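PDB 5ITG: sorbitol dehydrogenase from Gluconobacter oxydans, which probably oxidises D-sorbitol to L-sorbose with an NADP cofactor, as a member of the mannitol dehydrogenase family. Local coordinates for residues A[258-263]-A[358-363]; A[291-296]-A[348-353]; A[298-303]-A[383-388]; A[331-336]-A[400-405]. All coordinates share one frame; numbering follows the deposited sequence.

Contact 1 bridges the Rossmann and C-terminal parts of the chain: it ties residues 258-263, on the Rossmann side, to the end of helix 350-361 on the C-terminal side. Contacts 2, 3 and 4 lie within the helical C-terminal part. Contact 2 shares helix 350-361 with contact 1 and helix 288-312 with contact 3; its centre is about 13 Å from the first and about 11 Å from the second. Contacts 3 and 4 also have centres about 11 Å apart and touch where Trp385 meets Gly405 and Tyr333. Contact 4 lies farthest out, about 22 Å between centres from contact 1. The crystal is substrate-free; in relatives the active site lies in the cleft between the domains.

Contact 1: residues A[258-263]-A[358-363]; sequences EDFHQW and ISRFSN
Glu258 and Arg360 form a side-on salt bridge in which two nitrogens of one guanidinium each meet a different carboxylate oxygen. Arg360 NE reaches Glu258 OE1 at 3.1 Å, almost straight at 164°, while Arg360 NH2 reaches the syn lone pair of Glu258 OE2 at 2.7 Å on a more bent path. The two planes are turned 50° apart, so the pairing is twisted rather than coplanar. Aromatic packing backs this grip. The Phe260 ring lies nearly parallel to the guanidinium, with CD2 over its centre, and Arg360 CD makes a CH-pi contact 3.7 Å from the ring centroid. A bend at chi3 of Arg360 (67°) turns the charged head along the ring. Two waters extend the polar network: one donates to Glu258 OE1 and to Arg360 O, the other donates to Glu258 OE1 at 2.8 Å and accepts from Asn363 ND2 at 2.9 Å. Outside these segments Arg360 NH1 pairs with Asp229, Glu258 OE2 accepts from Ile231 N, and Asn363 ND2 bonds to Thr87 O. The contact joins the end of strand 255-258 and the loop after it to the C-terminal end of helix 350-361, with Leu298 of helix 288-312 against Arg360.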
loop_
_atom_site.group_PDB
_atom_site.type_symbol
_atom_site.label_atom_id
_atom_site.label_comp_id
_atom_site.label_asym_id
_atom_site.label_seq_id
_atom_site.Cartn_x
_atom_site.Cartn_y
_atom_site.Cartn_z
ATOM N N GLU A 258 -2.152 -12.323 1.787
ATOM C CA GLU A 258 -1.066 -13.050 2.437
ATOM C C GLU A 258 -1.389 -13.042 3.926
ATOM O O GLU A 258 -2.127 -12.172 4.402
ATOM C CB GLU A 258 0.282 -12.353 2.185
ATOM C CG GLU A 258 0.400 -10.968 2.802
ATOM C CD GLU A 258 1.736 -10.298 2.511
ATOM O OE1 GLU A 258 2.758 -11.009 2.390
ATOM O OE2 GLU A 258 1.767 -9.052 2.420
ATOM N N ASP A 259 -0.856 -14.006 4.663
ATOM C CA ASP A 259 -1.117 -14.056 6.091
ATOM C C ASP A 259 -0.507 -12.840 6.788
ATOM O O ASP A 259 -1.059 -12.348 7.772
ATOM C CB ASP A 259 -0.568 -15.360 6.694
ATOM C CG ASP A 259 0.932 -15.471 6.583
ATOM O OD1 ASP A 259 1.480 -15.151 5.509
ATOM O OD2 ASP A 259 1.568 -15.901 7.573
ATOM N N PHE A 260 0.619 -12.348 6.270
ATOM C CA PHE A 260 1.278 -11.175 6.854
ATOM C C PHE A 260 0.398 -9.941 6.732
ATOM O O PHE A 260 -0.283 -9.751 5.728
ATOM C CB PHE A 260 2.603 -10.868 6.152
ATOM C CG PHE A 260 3.255 -9.593 6.633
ATOM C CD1 PHE A 260 4.131 -9.607 7.719
ATOM C CD2 PHE A 260 2.951 -8.369 6.032
ATOM C CE1 PHE A 260 4.698 -8.421 8.201
ATOM C CE2 PHE A 260 3.515 -7.173 6.510
ATOM C CZ PHE A 260 4.388 -7.204 7.596
ATOM N N HIS A 261 0.431 -9.091 7.750
ATOM C CA HIS A 261 -0.347 -7.864 7.730
ATOM C C HIS A 261 0.231 -6.907 8.752
ATOM O O HIS A 261 0.721 -7.323 9.805
ATOM C CB HIS A 261 -1.827 -8.158 8.019
ATOM C CG HIS A 261 -2.071 -8.880 9.308
ATOM N ND1 HIS A 261 -2.259 -8.225 10.507
ATOM C CD2 HIS A 261 -2.168 -10.202 9.585
ATOM C CE1 HIS A 261 -2.467 -9.110 11.464
ATOM N NE2 HIS A 261 -2.416 -10.318 10.932
ATOM N N GLN A 262 0.209 -5.621 8.429
ATOM C CA GLN A 262 0.743 -4.630 9.342
ATOM C C GLN A 262 0.030 -3.306 9.195
ATOM O O GLN A 262 -0.341 -2.903 8.088
ATOM C CB GLN A 262 2.244 -4.431 9.100
ATOM C CG GLN A 262 2.870 -3.334 9.953
ATOM C CD GLN A 262 4.387 -3.433 10.010
ATOM O OE1 GLN A 262 5.039 -3.784 9.022
ATOM N NE2 GLN A 262 4.958 -3.106 11.167
ATOM N N TRP A 263 -0.163 -2.633 10.321
ATOM C CA TRP A 263 -0.807 -1.336 10.312
ATOM C C TRP A 263 -0.220 -0.484 11.422
ATOM O O TRP A 263 -0.409 -0.770 12.601
ATOM C CB TRP A 263 -2.315 -1.475 10.510
ATOM C CG TRP A 263 -3.081 -0.208 10.234
ATOM C CD1 TRP A 263 -2.577 0.976 9.782
ATOM C CD2 TRP A 263 -4.492 -0.013 10.382
ATOM N NE1 TRP A 263 -3.589 1.903 9.643
ATOM C CE2 TRP A 263 -4.773 1.320 10.006
ATOM C CE3 TRP A 263 -5.548 -0.835 10.800
ATOM C CZ2 TRP A 263 -6.067 1.847 10.032
ATOM C CZ3 TRP A 263 -6.836 -0.309 10.827
ATOM C CH2 TRP A 263 -7.082 1.019 10.445
ATOM N N ILE A 358 11.973 -11.697 3.906
ATOM C CA ILE A 358 12.395 -12.927 3.242
ATOM C C ILE A 358 11.234 -13.919 3.101
ATOM O O ILE A 358 10.986 -14.449 2.021
ATOM C CB ILE A 358 13.536 -13.602 4.029
ATOM C CG1 ILE A 358 14.727 -12.646 4.140
ATOM C CG2 ILE A 358 13.937 -14.914 3.360
ATOM C CD1 ILE A 358 15.254 -12.180 2.816
ATOM N N SER A 359 10.524 -14.156 4.197
ATOM C CA SER A 359 9.397 -15.086 4.198
ATOM C C SER A 359 8.295 -14.677 3.226
ATOM O O SER A 359 7.740 -15.514 2.507
ATOM C CB SER A 359 8.819 -15.197 5.611
ATOM O OG SER A 359 7.665 -16.028 5.614
ATOM N N ARG A 360 7.976 -13.388 3.202
ATOM C CA ARG A 360 6.936 -12.886 2.322
ATOM C C ARG A 360 7.286 -13.078 0.860
ATOM O O ARG A 360 6.430 -13.475 0.063
ATOM C CB ARG A 360 6.669 -11.411 2.618
ATOM C CG ARG A 360 6.056 -11.196 3.993
ATOM C CD ARG A 360 5.880 -9.724 4.306
ATOM N NE ARG A 360 4.883 -9.082 3.449
ATOM C CZ ARG A 360 4.767 -7.762 3.319
ATOM N NH1 ARG A 360 5.587 -6.956 3.984
ATOM N NH2 ARG A 360 3.830 -7.245 2.529
ATOM N N PHE A 361 8.540 -12.804 0.506
ATOM C CA PHE A 361 8.987 -12.960 -0.873
ATOM C C PHE A 361 8.895 -14.432 -1.299
ATOM O O PHE A 361 8.802 -14.731 -2.486
ATOM C CB PHE A 361 10.438 -12.466 -1.045
ATOM C CG PHE A 361 10.611 -10.962 -0.915
ATOM C CD1 PHE A 361 9.511 -10.106 -0.877
ATOM C CD2 PHE A 361 11.889 -10.406 -0.853
ATOM C CE1 PHE A 361 9.683 -8.712 -0.780
ATOM C CE2 PHE A 361 12.076 -9.015 -0.756
ATOM C CZ PHE A 361 10.970 -8.170 -0.722
ATOM N N SER A 362 8.924 -15.345 -0.330
ATOM C CA SER A 362 8.825 -16.776 -0.629
ATOM C C SER A 362 7.376 -17.270 -0.755
ATOM O O SER A 362 7.148 -18.449 -1.045
ATOM C CB SER A 362 9.518 -17.600 0.455
ATOM O OG SER A 362 8.692 -17.701 1.610
ATOM N N ASN A 363 6.400 -16.385 -0.538
ATOM C CA ASN A 363 4.984 -16.775 -0.632
ATOM C C ASN A 363 4.640 -16.973 -2.105
ATOM O O ASN A 363 4.402 -16.008 -2.822
ATOM C CB ASN A 363 4.078 -15.683 -0.030
ATOM C CG ASN A 363 2.665 -16.182 0.265
ATOM O OD1 ASN A 363 2.107 -16.988 -0.485
ATOM N ND2 ASN A 363 2.076 -15.692 1.357
HETATM O O HOH W 1 3.910 -11.872 0.071
HETATM O O HOH W 2 3.504 -13.656 2.776
#

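Contact 2: residues A[291-296]-A[348-353]; sequences EYVKIR and MTLEGY
Val293 CG1 stands over the centre of the Tyr353 ring, 3.7 Å from the centroid and only 11° off the ring normal, a well-centred CH-pi contact. Two torsions set this up: Tyr353 CG is anti to its own N (chi1 -167°), which sends the ring across to helix 288-312, and CG1 of the valine is likewise anti (chi1 169°). The other valine methyl, CG2, points instead to Leu350 CD2 at 4.2 Å, and CE of Met348, present as selenomethionine, lies 4.3 Å from Val293 CG1. Beyond the ring, Tyr353 OH rests on the carbons of Lys294, 3.6 Å from its CA, whereas Lys294 NZ leads off to Val228 O. With an alanine in place of Tyr353 the face under Val293 CG1 would be gone, and Lys294 CA and CG would probably lose the hydroxyl that rests on them. The two helices of the C-terminal domain therefore meet here through carbon and ring surface, and shape rather than polar pairing sets their fit.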
loop_
_atom_site.group_PDB
_atom_site.type_symbol
_atom_site.label_atom_id
_atom_site.label_comp_id
_atom_site.label_asym_id
_atom_site.label_seq_id
_atom_site.Cartn_x
_atom_site.Cartn_y
_atom_site.Cartn_z
ATOM N N GLU A 291 7.789 4.126 8.207
ATOM C CA GLU A 291 7.732 4.250 6.745
ATOM C C GLU A 291 9.102 3.954 6.143
ATOM O O GLU A 291 9.204 3.302 5.094
ATOM C CB GLU A 291 7.314 5.667 6.310
ATOM C CG GLU A 291 5.883 6.061 6.649
ATOM C CD GLU A 291 5.413 7.288 5.867
ATOM O OE1 GLU A 291 6.205 8.245 5.720
ATOM O OE2 GLU A 291 4.251 7.299 5.409
ATOM N N TYR A 292 10.159 4.439 6.798
ATOM C CA TYR A 292 11.498 4.215 6.293
ATOM C C TYR A 292 11.994 2.793 6.477
ATOM O O TYR A 292 12.830 2.339 5.709
ATOM C CB TYR A 292 12.480 5.243 6.874
ATOM C CG TYR A 292 12.347 6.562 6.134
ATOM C CD1 TYR A 292 12.499 6.608 4.747
ATOM C CD2 TYR A 292 11.978 7.734 6.794
ATOM C CE1 TYR A 292 12.275 7.783 4.027
ATOM C CE2 TYR A 292 11.749 8.925 6.080
ATOM C CZ TYR A 292 11.895 8.932 4.692
ATOM O OH TYR A 292 11.633 10.074 3.968
ATOM N N VAL A 293 11.485 2.086 7.482
ATOM C CA VAL A 293 11.873 0.687 7.655
ATOM C C VAL A 293 11.327 -0.063 6.431
ATOM O O VAL A 293 12.028 -0.854 5.795
ATOM C CB VAL A 293 11.244 0.056 8.912
ATOM C CG1 VAL A 293 11.459 -1.470 8.888
ATOM C CG2 VAL A 293 11.875 0.654 10.168
ATOM N N LYS A 294 10.068 0.202 6.098
ATOM C CA LYS A 294 9.436 -0.451 4.953
ATOM C C LYS A 294 10.146 -0.080 3.655
ATOM O O LYS A 294 10.449 -0.945 2.821
ATOM C CB LYS A 294 7.968 -0.052 4.876
ATOM C CG LYS A 294 7.170 -0.839 3.852
ATOM C CD LYS A 294 5.738 -0.349 3.819
ATOM C CE LYS A 294 5.010 -0.862 2.603
ATOM N NZ LYS A 294 3.723 -0.134 2.408
ATOM N N ILE A 295 10.420 1.207 3.487
ATOM C CA ILE A 295 11.100 1.686 2.287
ATOM C C ILE A 295 12.519 1.125 2.128
ATOM O O ILE A 295 12.882 0.598 1.067
ATOM C CB ILE A 295 11.188 3.235 2.294
ATOM C CG1 ILE A 295 9.796 3.834 2.072
ATOM C CG2 ILE A 295 12.158 3.725 1.217
ATOM C CD1 ILE A 295 9.756 5.330 2.298
ATOM N N ARG A 296 13.311 1.213 3.194
ATOM C CA ARG A 296 14.703 0.795 3.116
ATOM C C ARG A 296 15.028 -0.681 3.302
ATOM O O ARG A 296 16.162 -1.101 3.025
ATOM C CB ARG A 296 15.537 1.647 4.079
ATOM C CG ARG A 296 15.479 3.152 3.750
ATOM C CD ARG A 296 16.341 3.961 4.708
ATOM N NE ARG A 296 17.711 3.476 4.684
ATOM C CZ ARG A 296 18.582 3.618 5.683
ATOM N NH1 ARG A 296 18.230 4.243 6.808
ATOM N NH2 ARG A 296 19.804 3.117 5.563
HETATM N N MSE A 348 9.820 -3.772 18.284
HETATM C CA MSE A 348 10.103 -4.602 17.112
HETATM C C MSE A 348 11.607 -4.674 16.918
HETATM O O MSE A 348 12.349 -3.848 17.459
HETATM C CB MSE A 348 9.482 -3.988 15.852
HETATM C CG MSE A 348 10.109 -2.652 15.414
HETATM SE SE MSE A 348 11.891 -2.754 14.584
HETATM C CE MSE A 348 11.339 -3.284 12.800
ATOM N N THR A 349 12.064 -5.660 16.156
ATOM C CA THR A 349 13.488 -5.762 15.873
ATOM C C THR A 349 13.631 -5.704 14.358
ATOM O O THR A 349 12.766 -6.193 13.618
ATOM C CB THR A 349 14.118 -7.072 16.392
ATOM O OG1 THR A 349 13.572 -8.186 15.683
ATOM C CG2 THR A 349 13.853 -7.241 17.884
ATOM N N LEU A 350 14.704 -5.072 13.901
ATOM C CA LEU A 350 14.945 -4.955 12.473
ATOM C C LEU A 350 15.238 -6.341 11.906
ATOM O O LEU A 350 14.936 -6.623 10.742
ATOM C CB LEU A 350 16.113 -3.996 12.221
ATOM C CG LEU A 350 15.791 -2.551 12.630
ATOM C CD1 LEU A 350 17.023 -1.669 12.510
ATOM C CD2 LEU A 350 14.669 -2.018 11.759
ATOM N N GLU A 351 15.800 -7.213 12.742
ATOM C CA GLU A 351 16.124 -8.569 12.319
ATOM C C GLU A 351 14.855 -9.370 12.099
ATOM O O GLU A 351 14.798 -10.222 11.211
ATOM C CB GLU A 351 17.002 -9.263 13.359
ATOM C CG GLU A 351 18.318 -8.557 13.609
ATOM C CD GLU A 351 18.346 -7.816 14.935
ATOM O OE1 GLU A 351 17.633 -6.781 15.095
ATOM O OE2 GLU A 351 19.087 -8.285 15.823
ATOM N N GLY A 352 13.846 -9.103 12.922
ATOM C CA GLY A 352 12.572 -9.785 12.785
ATOM C C GLY A 352 11.895 -9.274 11.525
ATOM O O GLY A 352 11.210 -10.018 10.827
ATOM N N TYR A 353 12.081 -7.993 11.227
ATOM C CA TYR A 353 11.483 -7.429 10.028
ATOM C C TYR A 353 12.149 -8.081 8.821
ATOM O O TYR A 353 11.485 -8.455 7.854
ATOM C CB TYR A 353 11.686 -5.917 9.955
ATOM C CG TYR A 353 10.809 -5.281 8.885
ATOM C CD1 TYR A 353 9.455 -5.055 9.113
ATOM C CD2 TYR A 353 11.325 -4.969 7.631
ATOM C CE1 TYR A 353 8.625 -4.531 8.106
ATOM C CE2 TYR A 353 10.517 -4.449 6.623
ATOM C CZ TYR A 353 9.172 -4.233 6.866
ATOM O OH TYR A 353 8.384 -3.721 5.863
#

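Contact 3: residues A[298-303]-A[383-388]; sequences LNAGHV and VFWTET
Phe384 lays its ring against Asn299: the asparagine CB sits 3.3 Å from the ring centroid and 3° off the normal, a tight CH-pi contact over the very centre of the face. The amide beyond it is tilted from the ring plane. At the ring's edge lies Val303 CG2, 4.3 Å from Phe384 CD2, and closer to the backbone Ala300 CB meets Phe384 CB at 3.9 Å. A serine in place of Phe384 would probably uncover Asn299 CB and leave its side chain freer to turn. The small Ala300 lets the chains come close, its CA 4.8 Å from that of Phe384. Helices 288-312 and 377-394 of the C-terminal helical domain cross here at -103°, their local axes 8.6 Å apart at the nearest point. Trp385 follows, held by its one polar atom: NE1 donates to Ala300 O at 3.2 Å and 175°, the acceptor lying in the indole plane. The same indole is packed by Val303 CG2, which comes obliquely to 3.7 Å from Trp385 CE2, and by Ala300 CB beside CD1. Past a kink, where the N atoms of Glu387 and Thr388 lack bonds to the preceding turn, Thr388 OG1 accepts from Arg296 NH2 of helix 288-312.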
loop_
_atom_site.group_PDB
_atom_site.type_symbol
_atom_site.label_atom_id
_atom_site.label_comp_id
_atom_site.label_asym_id
_atom_site.label_seq_id
_atom_site.Cartn_x
_atom_site.Cartn_y
_atom_site.Cartn_z
ATOM N N LEU A 298 12.049 -3.485 3.017
ATOM C CA LEU A 298 11.150 -4.248 2.147
ATOM C C LEU A 298 11.270 -3.838 0.679
ATOM O O LEU A 298 11.564 -4.672 -0.183
ATOM C CB LEU A 298 9.687 -4.105 2.593
ATOM C CG LEU A 298 8.669 -4.875 1.730
ATOM C CD1 LEU A 298 8.788 -6.353 2.001
ATOM C CD2 LEU A 298 7.256 -4.407 2.031
ATOM N N ASN A 299 11.047 -2.554 0.396
ATOM C CA ASN A 299 11.121 -2.051 -0.975
ATOM C C ASN A 299 12.540 -2.144 -1.538
ATOM O O ASN A 299 12.745 -2.595 -2.671
ATOM C CB ASN A 299 10.616 -0.597 -1.033
ATOM C CG ASN A 299 9.193 -0.449 -0.510
ATOM O OD1 ASN A 299 8.369 -1.362 -0.633
ATOM N ND2 ASN A 299 8.893 0.707 0.060
ATOM N N ALA A 300 13.518 -1.710 -0.747
ATOM C CA ALA A 300 14.917 -1.767 -1.149
ATOM C C ALA A 300 15.327 -3.219 -1.381
ATOM O O ALA A 300 16.072 -3.521 -2.316
ATOM C CB ALA A 300 15.809 -1.151 -0.055
ATOM N N GLY A 301 14.857 -4.104 -0.504
ATOM C CA GLY A 301 15.194 -5.518 -0.626
ATOM C C GLY A 301 14.568 -6.139 -1.859
ATOM O O GLY A 301 15.155 -7.014 -2.495
ATOM N N HIS A 302 13.365 -5.686 -2.195
ATOM C CA HIS A 302 12.661 -6.204 -3.358
ATOM C C HIS A 302 13.493 -5.982 -4.625
ATOM O O HIS A 302 13.661 -6.902 -5.421
ATOM C CB HIS A 302 11.291 -5.525 -3.486
ATOM C CG HIS A 302 10.166 -6.485 -3.722
ATOM N ND1 HIS A 302 8.849 -6.158 -3.483
ATOM C CD2 HIS A 302 10.164 -7.769 -4.153
ATOM C CE1 HIS A 302 8.083 -7.201 -3.753
ATOM N NE2 HIS A 302 8.857 -8.193 -4.161
ATOM N N VAL A 303 14.038 -4.782 -4.810
ATOM C CA VAL A 303 14.837 -4.545 -6.007
ATOM C C VAL A 303 16.241 -5.131 -5.922
ATOM O O VAL A 303 16.816 -5.490 -6.949
ATOM C CB VAL A 303 14.925 -3.050 -6.380
ATOM C CG1 VAL A 303 13.567 -2.577 -6.894
ATOM C CG2 VAL A 303 15.373 -2.223 -5.194
ATOM N N VAL A 383 14.198 6.421 -4.414
ATOM C CA VAL A 383 13.497 6.383 -3.136
ATOM C C VAL A 383 13.967 5.307 -2.154
ATOM O O VAL A 383 14.178 5.596 -0.975
ATOM C CB VAL A 383 11.972 6.246 -3.351
ATOM C CG1 VAL A 383 11.248 6.227 -2.002
ATOM C CG2 VAL A 383 11.463 7.421 -4.206
ATOM N N PHE A 384 14.158 4.079 -2.627
ATOM C CA PHE A 384 14.545 2.984 -1.727
ATOM C C PHE A 384 16.011 2.856 -1.326
ATOM O O PHE A 384 16.310 2.369 -0.231
ATOM C CB PHE A 384 14.133 1.618 -2.311
ATOM C CG PHE A 384 12.761 1.587 -2.933
ATOM C CD1 PHE A 384 11.748 2.431 -2.497
ATOM C CD2 PHE A 384 12.472 0.657 -3.924
ATOM C CE1 PHE A 384 10.474 2.343 -3.041
ATOM C CE2 PHE A 384 11.200 0.563 -4.470
ATOM C CZ PHE A 384 10.201 1.405 -4.030
ATOM N N TRP A 385 16.930 3.268 -2.198
ATOM C CA TRP A 385 18.355 3.090 -1.918
ATOM C C TRP A 385 19.195 4.297 -1.492
ATOM O O TRP A 385 20.242 4.122 -0.868
ATOM C CB TRP A 385 19.044 2.472 -3.141
ATOM C CG TRP A 385 18.749 1.011 -3.425
ATOM C CD1 TRP A 385 17.907 0.183 -2.744
ATOM C CD2 TRP A 385 19.334 0.221 -4.468
ATOM N NE1 TRP A 385 17.934 -1.084 -3.294
ATOM C CE2 TRP A 385 18.801 -1.085 -4.356
ATOM C CE3 TRP A 385 20.262 0.490 -5.486
ATOM C CZ2 TRP A 385 19.164 -2.120 -5.223
ATOM C CZ3 TRP A 385 20.628 -0.539 -6.349
ATOM C CH2 TRP A 385 20.079 -1.830 -6.212
ATOM N N THR A 386 18.753 5.506 -1.816
ATOM C CA THR A 386 19.546 6.700 -1.510
ATOM C C THR A 386 20.078 6.850 -0.082
ATOM O O THR A 386 21.271 7.093 0.109
ATOM C CB THR A 386 18.777 7.982 -1.908
ATOM O OG1 THR A 386 18.574 7.982 -3.328
ATOM C CG2 THR A 386 19.571 9.234 -1.520
ATOM N N GLU A 387 19.222 6.721 0.923
ATOM C CA GLU A 387 19.696 6.872 2.301
ATOM C C GLU A 387 20.807 5.865 2.633
ATOM O O GLU A 387 21.833 6.227 3.213
ATOM C CB GLU A 387 18.535 6.721 3.285
ATOM C CG GLU A 387 18.922 6.821 4.772
ATOM C CD GLU A 387 19.456 8.185 5.172
ATOM O OE1 GLU A 387 18.796 9.199 4.862
ATOM O OE2 GLU A 387 20.529 8.242 5.815
ATOM N N THR A 388 20.612 4.607 2.250
ATOM C CA THR A 388 21.615 3.577 2.522
ATOM C C THR A 388 22.960 3.891 1.861
ATOM O O THR A 388 24.020 3.700 2.466
ATOM C CB THR A 388 21.102 2.195 2.092
ATOM O OG1 THR A 388 20.058 1.796 2.993
ATOM C CG2 THR A 388 22.222 1.151 2.122
#

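Contact 4: residues A[331-336]-A[400-405]; sequences KNYLNK and SRIAFG
The Arg401 guanidinium carries the aliphatic start of Lys336 on one face: Lys336 CB lies 3.5 Å from Arg401 NH2, and CG stands over the centre of the group, 4.2 Å above its plane. Near that plane, at an edge, comes the backbone CA of Tyr333. The tyrosine ring is itself met at its edge, by Ile402 CG1, 4.5 Å from Tyr333 CE1, a loose apolar touch. This is helix-on-helix packing within the C-terminal helical domain: helices 324-338 and 400-412 run at 131° to each other, with a nearest local axis separation of 10.1 Å. The Arg401 stem lies against helix 324-338, its CD 3.7 Å from Asn332 CB and 3.9 Å from Tyr333 N. A bend at chi3 (-60°) then swings the charged group round beside Lys336. Its charge is met elsewhere, since NE forms a salt bridge with Asp337 and NH1 another with Asp398. These two carboxylates probably fix the rotation of the guanidinium and keep it flat against the lysine carbons. Asn332 O, at 3.7 Å from Arg401 NE, is near but not a hydrogen-bond partner; it accepts from Lys336 N within its own helix. The lysine bends at chi2 and carries its ammonium away, leaving Lys336 NZ 7.8 Å from Arg401 NH2.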
loop_
_atom_site.group_PDB
_atom_site.type_symbol
_atom_site.label_atom_id
_atom_site.label_comp_id
_atom_site.label_asym_id
_atom_site.label_seq_id
_atom_site.Cartn_x
_atom_site.Cartn_y
_atom_site.Cartn_z
ATOM N N LYS A 331 20.287 -11.031 2.235
ATOM C CA LYS A 331 20.459 -11.039 3.688
ATOM C C LYS A 331 21.684 -10.236 4.104
ATOM O O LYS A 331 21.660 -9.522 5.113
ATOM C CB LYS A 331 20.609 -12.471 4.214
ATOM C CG LYS A 331 19.356 -13.325 4.145
ATOM C CD LYS A 331 19.691 -14.732 4.603
ATOM C CE LYS A 331 18.495 -15.654 4.526
ATOM N NZ LYS A 331 18.871 -17.025 4.972
ATOM N N ASN A 332 22.757 -10.352 3.335
ATOM C CA ASN A 332 23.987 -9.627 3.651
ATOM C C ASN A 332 23.795 -8.119 3.498
ATOM O O ASN A 332 24.337 -7.338 4.282
ATOM C CB ASN A 332 25.146 -10.106 2.765
ATOM C CG ASN A 332 25.532 -11.554 3.045
ATOM O OD1 ASN A 332 25.233 -12.094 4.117
ATOM N ND2 ASN A 332 26.216 -12.183 2.092
ATOM N N TYR A 333 23.049 -7.716 2.473
ATOM C CA TYR A 333 22.756 -6.295 2.243
ATOM C C TYR A 333 21.937 -5.768 3.433
ATOM O O TYR A 333 22.273 -4.749 4.028
ATOM C CB TYR A 333 21.956 -6.138 0.942
ATOM C CG TYR A 333 21.382 -4.750 0.678
ATOM C CD1 TYR A 333 22.215 -3.649 0.482
ATOM C CD2 TYR A 333 20.000 -4.554 0.590
ATOM C CE1 TYR A 333 21.682 -2.372 0.199
ATOM C CE2 TYR A 333 19.460 -3.282 0.309
ATOM C CZ TYR A 333 20.310 -2.201 0.113
ATOM O OH TYR A 333 19.784 -0.951 -0.172
ATOM N N LEU A 334 20.857 -6.465 3.774
ATOM C CA LEU A 334 20.031 -6.042 4.892
ATOM C C LEU A 334 20.791 -6.035 6.220
ATOM O O LEU A 334 20.700 -5.070 6.980
ATOM C CB LEU A 334 18.794 -6.929 4.999
ATOM C CG LEU A 334 17.830 -6.795 3.817
ATOM C CD1 LEU A 334 16.697 -7.791 3.995
ATOM C CD2 LEU A 334 17.274 -5.368 3.738
ATOM N N ASN A 335 21.554 -7.090 6.493
ATOM C CA ASN A 335 22.313 -7.177 7.751
ATOM C C ASN A 335 23.492 -6.225 7.880
ATOM O O ASN A 335 23.692 -5.601 8.925
ATOM C CB ASN A 335 22.855 -8.591 7.967
ATOM C CG ASN A 335 21.772 -9.586 8.297
ATOM O OD1 ASN A 335 20.791 -9.253 8.956
ATOM N ND2 ASN A 335 21.955 -10.823 7.859
ATOM N N LYS A 336 24.272 -6.115 6.816
ATOM C CA LYS A 336 25.476 -5.295 6.846
ATOM C C LYS A 336 25.376 -3.842 6.397
ATOM O O LYS A 336 26.136 -2.995 6.876
ATOM C CB LYS A 336 26.565 -5.985 6.027
ATOM C CG LYS A 336 26.762 -7.448 6.388
ATOM C CD LYS A 336 27.128 -7.628 7.856
ATOM C CE LYS A 336 27.107 -9.104 8.249
ATOM N NZ LYS A 336 27.300 -9.304 9.722
ATOM N N SER A 400 30.948 -2.589 -1.141
ATOM C CA SER A 400 30.843 -3.782 -1.976
ATOM C C SER A 400 29.445 -4.196 -2.412
ATOM O O SER A 400 29.180 -4.293 -3.607
ATOM C CB SER A 400 31.516 -4.969 -1.278
ATOM O OG SER A 400 32.902 -4.726 -1.126
ATOM N N ARG A 401 28.553 -4.450 -1.455
ATOM C CA ARG A 401 27.192 -4.880 -1.782
ATOM C C ARG A 401 26.353 -3.762 -2.384
ATOM O O ARG A 401 25.491 -4.006 -3.231
ATOM C CB ARG A 401 26.499 -5.442 -0.539
ATOM C CG ARG A 401 27.125 -6.736 -0.017
ATOM C CD ARG A 401 26.697 -6.998 1.419
ATOM N NE ARG A 401 27.114 -5.903 2.294
ATOM C CZ ARG A 401 28.338 -5.760 2.794
ATOM N NH1 ARG A 401 29.281 -6.652 2.520
ATOM N NH2 ARG A 401 28.629 -4.711 3.551
ATOM N N ILE A 402 26.601 -2.536 -1.940
ATOM C CA ILE A 402 25.881 -1.385 -2.458
ATOM C C ILE A 402 26.244 -1.222 -3.936
ATOM O O ILE A 402 25.374 -0.968 -4.784
ATOM C CB ILE A 402 26.248 -0.110 -1.646
ATOM C CG1 ILE A 402 25.571 -0.186 -0.270
ATOM C CG2 ILE A 402 25.811 1.158 -2.393
ATOM C CD1 ILE A 402 26.050 0.845 0.723
ATOM N N ALA A 403 27.524 -1.396 -4.245
ATOM C CA ALA A 403 27.987 -1.270 -5.627
ATOM C C ALA A 403 27.432 -2.399 -6.485
ATOM O O ALA A 403 27.145 -2.210 -7.669
ATOM C CB ALA A 403 29.509 -1.269 -5.672
ATOM N N PHE A 404 27.284 -3.577 -5.885
ATOM C CA PHE A 404 26.745 -4.729 -6.597
ATOM C C PHE A 404 25.300 -4.458 -7.017
ATOM O O PHE A 404 24.884 -4.799 -8.127
ATOM C CB PHE A 404 26.789 -5.983 -5.714
ATOM C CG PHE A 404 26.073 -7.160 -6.314
ATOM C CD1 PHE A 404 26.640 -7.873 -7.365
ATOM C CD2 PHE A 404 24.790 -7.497 -5.889
ATOM C CE1 PHE A 404 25.938 -8.904 -7.993
ATOM C CE2 PHE A 404 24.078 -8.522 -6.508
ATOM C CZ PHE A 404 24.655 -9.226 -7.566
ATOM N N GLY A 405 24.525 -3.851 -6.124
ATOM C CA GLY A 405 23.144 -3.557 -6.464
ATOM C C GLY A 405 23.076 -2.617 -7.652
ATOM O O GLY A 405 22.275 -2.806 -8.578
#